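Local structure of ferric-siderophore receptor protein (Streptomyces coelicolor, 2X4L) at residues R188-V201 / L311-G325. The protein probably binds ferric siderophores outside the cell as the solute-binding receptor of an iron-uptake transport system. Residues are numbered along the deposited sequence; the frame is centred on the assembly and turned at random.
Sequences RLRAAAKAKPEIRV and LDNLAEAIENAKKVG
With CG anti to the backbone N (chi1 176°) and the chain extended from there to NE, Arg188 reaches straight across to helix 311-320, whereas Lys196 bends at chi2, chi3 and chi4 and brings its amine to the carbonyls at that helix's C-terminal end. The axes of helices 188-195 and 311-320 approach to 8.6 Å, at 22° to each other, consistent with the class III solute-binding fold, in which a long helix joins the two lobes. Arg188 packs knob-into-hole among Asp312, Ala315, Glu316 and Glu319. Its guanidinium grips Glu319 side-on and almost coplanar: NE meets OE2 at 2.8 Å, nearly straight, and NH2 takes OE1. NH1 bonds Asp312 OD1 from above the carboxylate plane, so two acids probably balance the charge, while a water links NH2 to Glu316 OE2. The next residue, Leu189, is a second knob, set among Leu311, Leu314, Ala315 and Ile318; Phe225 of helix 220-227 packs against Leu189, Leu311 and Leu314. Beyond the helices, Ile199 CD1 lies 3.9 Å from Ala321 CB, and Arg200, salt-bridged through NE to Asp261, also holds Gly325 O. Lys196 NZ donates to Ile318 O, Glu319 O and, on a lone pair in the carbonyl plane, Ala321 O at 2.8 Å.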
loop_
_atom_site.group_PDB
_atom_site.type_symbol
_atom_site.label_atom_id
_atom_site.label_comp_id
_atom_site.label_asym_id
_atom_site.label_seq_id
_atom_site.Cartn_x
_atom_site.Cartn_y
_atom_site.Cartn_z
ATOM N N ARG A 188 -8.217 18.457 3.029
ATOM C CA ARG A 188 -7.286 19.267 2.264
ATOM C C ARG A 188 -7.255 18.763 0.813
ATOM O O ARG A 188 -7.331 19.599 -0.122
ATOM C CB ARG A 188 -5.889 19.107 2.868
ATOM C CG ARG A 188 -4.792 19.874 2.059
ATOM C CD ARG A 188 -3.359 19.494 2.563
ATOM N NE ARG A 188 -2.419 20.195 1.699
ATOM C CZ ARG A 188 -1.108 20.090 1.902
ATOM N NH1 ARG A 188 -0.675 19.332 2.922
ATOM N NH2 ARG A 188 -0.226 20.787 1.156
ATOM N N LEU A 189 -7.232 17.453 0.557
ATOM C CA LEU A 189 -7.197 16.960 -0.849
ATOM C C LEU A 189 -8.512 17.246 -1.513
ATOM O O LEU A 189 -8.520 17.648 -2.666
ATOM C CB LEU A 189 -6.907 15.450 -0.815
ATOM C CG LEU A 189 -6.875 14.813 -2.203
ATOM C CD1 LEU A 189 -5.774 15.511 -3.162
ATOM C CD2 LEU A 189 -6.556 13.337 -2.014
ATOM N N ARG A 190 -9.611 17.144 -0.776
ATOM C CA ARG A 190 -10.906 17.501 -1.392
ATOM C C ARG A 190 -10.927 18.928 -1.839
ATOM O O ARG A 190 -11.413 19.230 -2.965
ATOM C CB ARG A 190 -12.089 17.241 -0.443
ATOM C CG ARG A 190 -13.438 17.472 -1.068
ATOM C CD ARG A 190 -14.601 17.272 -0.084
ATOM N NE ARG A 190 -14.683 15.909 0.428
ATOM C CZ ARG A 190 -14.364 15.485 1.668
ATOM N NH1 ARG A 190 -13.869 16.304 2.611
ATOM N NH2 ARG A 190 -14.566 14.204 2.013
ATOM N N ALA A 191 -10.400 19.808 -0.975
ATOM C CA ALA A 191 -10.357 21.264 -1.321
ATOM C C ALA A 191 -9.419 21.508 -2.507
ATOM O O ALA A 191 -9.756 22.284 -3.385
ATOM C CB ALA A 191 -9.877 22.090 -0.083
ATOM N N ALA A 192 -8.264 20.827 -2.493
ATOM C CA ALA A 192 -7.285 21.056 -3.559
ATOM C C ALA A 192 -7.942 20.647 -4.914
ATOM O O ALA A 192 -7.749 21.274 -5.933
ATOM C CB ALA A 192 -6.037 20.270 -3.287
ATOM N N ALA A 193 -8.644 19.501 -4.917
ATOM C CA ALA A 193 -9.218 18.966 -6.136
ATOM C C ALA A 193 -10.364 19.843 -6.596
ATOM O O ALA A 193 -10.524 20.032 -7.829
ATOM C CB ALA A 193 -9.624 17.519 -5.900
ATOM N N LYS A 194 -11.098 20.454 -5.652
ATOM C CA LYS A 194 -12.102 21.442 -6.026
ATOM C C LYS A 194 -11.506 22.723 -6.637
ATOM O O LYS A 194 -12.097 23.324 -7.612
ATOM C CB LYS A 194 -12.971 21.791 -4.786
ATOM C CG LYS A 194 -14.139 22.658 -5.168
ATOM C CD LYS A 194 -14.935 23.067 -3.987
ATOM C CE LYS A 194 -15.032 22.013 -2.927
ATOM N NZ LYS A 194 -14.926 22.875 -1.709
ATOM N N ALA A 195 -10.381 23.162 -6.055
ATOM C CA ALA A 195 -9.697 24.368 -6.598
ATOM C C ALA A 195 -9.050 24.187 -7.946
ATOM O O ALA A 195 -8.818 25.184 -8.641
ATOM C CB ALA A 195 -8.683 24.909 -5.599
ATOM N N LYS A 196 -8.620 22.952 -8.231
ATOM C CA LYS A 196 -7.727 22.670 -9.424
ATOM C C LYS A 196 -8.292 21.516 -10.262
ATOM O O LYS A 196 -7.603 20.488 -10.480
ATOM C CB LYS A 196 -6.296 22.356 -8.893
ATOM C CG LYS A 196 -5.537 23.461 -8.069
ATOM C CD LYS A 196 -5.169 24.691 -8.922
ATOM C CE LYS A 196 -3.962 24.431 -9.889
ATOM N NZ LYS A 196 -2.710 24.298 -9.091
ATOM N N PRO A 197 -9.542 21.650 -10.801
ATOM C CA PRO A 197 -10.253 20.506 -11.388
ATOM C C PRO A 197 -9.575 20.177 -12.727
ATOM O O PRO A 197 -9.741 19.037 -13.218
ATOM C CB PRO A 197 -11.695 21.038 -11.598
ATOM C CG PRO A 197 -11.525 22.472 -11.718
ATOM C CD PRO A 197 -10.457 22.809 -10.646
ATOM N N GLU A 198 -8.764 21.123 -13.207
ATOM C CA GLU A 198 -8.114 20.921 -14.549
ATOM C C GLU A 198 -6.837 20.112 -14.454
ATOM O O GLU A 198 -6.323 19.641 -15.495
ATOM C CB GLU A 198 -7.794 22.265 -15.202
ATOM C CG GLU A 198 -6.657 23.092 -14.637
ATOM C CD GLU A 198 -6.957 23.799 -13.243
ATOM O OE1 GLU A 198 -8.063 23.621 -12.710
ATOM O OE2 GLU A 198 -6.087 24.499 -12.707
ATOM N N ILE A 199 -6.325 19.927 -13.239
ATOM C CA ILE A 199 -5.076 19.157 -13.013
ATOM C C ILE A 199 -5.295 17.651 -13.143
ATOM O O ILE A 199 -6.045 17.073 -12.339
ATOM C CB ILE A 199 -4.381 19.544 -11.671
ATOM C CG1 ILE A 199 -4.054 21.052 -11.703
ATOM C CG2 ILE A 199 -3.183 18.597 -11.428
ATOM C CD1 ILE A 199 -3.063 21.508 -12.874
ATOM N N ARG A 200 -4.683 17.036 -14.146
ATOM C CA ARG A 200 -4.882 15.596 -14.490
ATOM C C ARG A 200 -3.751 14.798 -13.853
ATOM O O ARG A 200 -2.567 15.108 -14.081
ATOM C CB ARG A 200 -4.779 15.398 -15.995
ATOM C CG ARG A 200 -5.869 16.140 -16.683
ATOM C CD ARG A 200 -5.595 16.464 -18.161
ATOM N NE ARG A 200 -4.524 17.406 -18.309
ATOM C CZ ARG A 200 -4.067 17.901 -19.465
ATOM N NH1 ARG A 200 -4.614 17.591 -20.614
ATOM N NH2 ARG A 200 -3.071 18.748 -19.417
ATOM N N VAL A 201 -4.087 13.851 -13.007
ATOM C CA VAL A 201 -3.121 12.983 -12.318
ATOM C C VAL A 201 -2.996 11.619 -12.957
ATOM O O VAL A 201 -4.053 10.989 -13.189
ATOM C CB VAL A 201 -3.594 12.814 -10.858
ATOM C CG1 VAL A 201 -2.513 11.944 -10.115
ATOM C CG2 VAL A 201 -3.692 14.237 -10.212
ATOM N N LEU A 311 -2.325 11.521 1.428
ATOM C CA LEU A 311 -3.258 12.616 1.126
ATOM C C LEU A 311 -2.579 13.985 1.033
ATOM O O LEU A 311 -2.769 14.710 0.053
ATOM C CB LEU A 311 -4.391 12.638 2.189
ATOM C CG LEU A 311 -5.236 11.406 2.247
ATOM C CD1 LEU A 311 -5.945 11.408 3.565
ATOM C CD2 LEU A 311 -6.200 11.415 1.095
ATOM N N ASP A 312 -1.723 14.292 2.038
ATOM C CA ASP A 312 -0.998 15.597 2.000
ATOM C C ASP A 312 -0.140 15.681 0.752
ATOM O O ASP A 312 -0.054 16.778 0.180
ATOM C CB ASP A 312 -0.112 15.760 3.276
ATOM C CG ASP A 312 -0.879 16.224 4.456
ATOM O OD1 ASP A 312 -1.880 17.005 4.335
ATOM O OD2 ASP A 312 -0.470 15.850 5.601
ATOM N N ASN A 313 0.576 14.599 0.399
ATOM C CA ASN A 313 1.540 14.769 -0.711
ATOM C C ASN A 313 0.792 15.047 -2.015
ATOM O O ASN A 313 1.217 15.872 -2.847
ATOM C CB ASN A 313 2.386 13.509 -0.922
ATOM C CG ASN A 313 3.378 13.311 0.158
ATOM O OD1 ASN A 313 3.672 14.217 0.973
ATOM N ND2 ASN A 313 3.868 12.059 0.194
ATOM N N LEU A 314 -0.298 14.342 -2.227
ATOM C CA LEU A 314 -1.084 14.531 -3.450
ATOM C C LEU A 314 -1.807 15.895 -3.448
ATOM O O LEU A 314 -1.821 16.587 -4.470
ATOM C CB LEU A 314 -2.082 13.340 -3.632
ATOM C CG LEU A 314 -2.944 13.482 -4.901
ATOM C CD1 LEU A 314 -2.105 13.573 -6.204
ATOM C CD2 LEU A 314 -3.770 12.243 -5.026
ATOM N N ALA A 315 -2.388 16.256 -2.274
ATOM C CA ALA A 315 -2.896 17.615 -2.194
ATOM C C ALA A 315 -1.862 18.714 -2.536
ATOM O O ALA A 315 -2.153 19.623 -3.308
ATOM C CB ALA A 315 -3.494 17.904 -0.808
ATOM N N GLU A 316 -0.674 18.600 -1.948
ATOM C CA GLU A 316 0.387 19.566 -2.200
ATOM C C GLU A 316 0.719 19.635 -3.700
ATOM O O GLU A 316 0.900 20.725 -4.247
ATOM C CB GLU A 316 1.625 19.180 -1.378
ATOM C CG GLU A 316 2.805 20.128 -1.610
ATOM C CD GLU A 316 3.993 19.694 -0.817
ATOM O OE1 GLU A 316 4.433 18.531 -0.835
ATOM O OE2 GLU A 316 4.494 20.543 -0.087
ATOM N N ALA A 317 0.825 18.485 -4.358
ATOM C CA ALA A 317 1.190 18.467 -5.723
ATOM C C ALA A 317 0.100 19.165 -6.560
ATOM O O ALA A 317 0.386 20.009 -7.401
ATOM C CB ALA A 317 1.389 16.990 -6.209
ATOM N N ILE A 318 -1.170 18.872 -6.224
ATOM C CA ILE A 318 -2.264 19.493 -6.992
ATOM C C ILE A 318 -2.358 20.986 -6.732
ATOM O O ILE A 318 -2.557 21.776 -7.655
ATOM C CB ILE A 318 -3.602 18.763 -6.650
ATOM C CG1 ILE A 318 -3.546 17.326 -7.280
ATOM C CG2 ILE A 318 -4.847 19.515 -7.276
ATOM C CD1 ILE A 318 -4.763 16.482 -6.791
ATOM N N GLU A 319 -2.195 21.372 -5.484
ATOM C CA GLU A 319 -2.236 22.811 -5.105
ATOM C C GLU A 319 -1.239 23.638 -5.897
ATOM O O GLU A 319 -1.563 24.753 -6.307
ATOM C CB GLU A 319 -1.934 22.968 -3.566
ATOM C CG GLU A 319 -3.058 22.461 -2.692
ATOM C CD GLU A 319 -2.625 22.078 -1.304
ATOM O OE1 GLU A 319 -1.385 22.249 -0.965
ATOM O OE2 GLU A 319 -3.479 21.565 -0.520
ATOM N N ASN A 320 -0.069 23.049 -6.131
ATOM C CA ASN A 320 1.030 23.812 -6.753
ATOM C C ASN A 320 1.227 23.516 -8.220
ATOM O O ASN A 320 1.993 24.258 -8.867
ATOM C CB ASN A 320 2.230 23.548 -5.930
ATOM C CG ASN A 320 2.018 24.111 -4.520
ATOM O OD1 ASN A 320 1.739 23.383 -3.524
ATOM N ND2 ASN A 320 2.067 25.457 -4.428
ATOM N N ALA A 321 0.481 22.560 -8.771
ATOM C CA ALA A 321 0.740 22.139 -10.146
ATOM C C ALA A 321 0.312 23.202 -11.167
ATOM O O ALA A 321 -0.725 23.862 -11.032
ATOM C CB ALA A 321 -0.063 20.867 -10.402
ATOM N N LYS A 322 1.077 23.283 -12.251
ATOM C CA LYS A 322 0.701 23.976 -13.456
ATOM C C LYS A 322 0.123 22.986 -14.437
ATOM O O LYS A 322 0.576 21.856 -14.456
ATOM C CB LYS A 322 1.975 24.604 -14.060
ATOM C CG LYS A 322 2.516 25.766 -13.253
ATOM C CD LYS A 322 3.985 26.070 -13.699
ATOM C CE LYS A 322 4.830 26.602 -12.531
ATOM N NZ LYS A 322 4.198 27.826 -11.928
ATOM N N LYS A 323 -0.878 23.388 -15.251
ATOM C CA LYS A 323 -1.387 22.502 -16.257
ATOM C C LYS A 323 -0.331 22.527 -17.366
ATOM O O LYS A 323 -0.024 23.590 -17.965
ATOM C CB LYS A 323 -2.815 22.890 -16.742
ATOM C CG LYS A 323 -3.358 21.971 -17.819
ATOM C CD LYS A 323 -4.774 22.392 -18.238
ATOM C CE LYS A 323 -5.394 21.337 -19.130
ATOM N NZ LYS A 323 -6.534 21.866 -19.950
ATOM N N VAL A 324 0.243 21.369 -17.651
ATOM C CA VAL A 324 1.368 21.289 -18.626
ATOM C C VAL A 324 1.245 20.198 -19.690
ATOM O O VAL A 324 1.961 20.240 -20.703
ATOM C CB VAL A 324 2.741 21.131 -17.912
ATOM C CG1 VAL A 324 3.029 22.400 -17.075
ATOM C CG2 VAL A 324 2.779 19.843 -17.020
ATOM N N GLY A 325 0.414 19.174 -19.437
ATOM C CA GLY A 325 0.367 17.985 -20.274
ATOM C C GLY A 325 -0.202 18.233 -21.651
ATOM O O GLY A 325 -1.038 19.102 -21.850
ATOM O OXT GLY A 325 0.220 17.484 -22.545
HETATM O O HOH W 1 -6.099 22.265 0.055
HETATM O O HOH W 2 2.537 21.329 1.842
#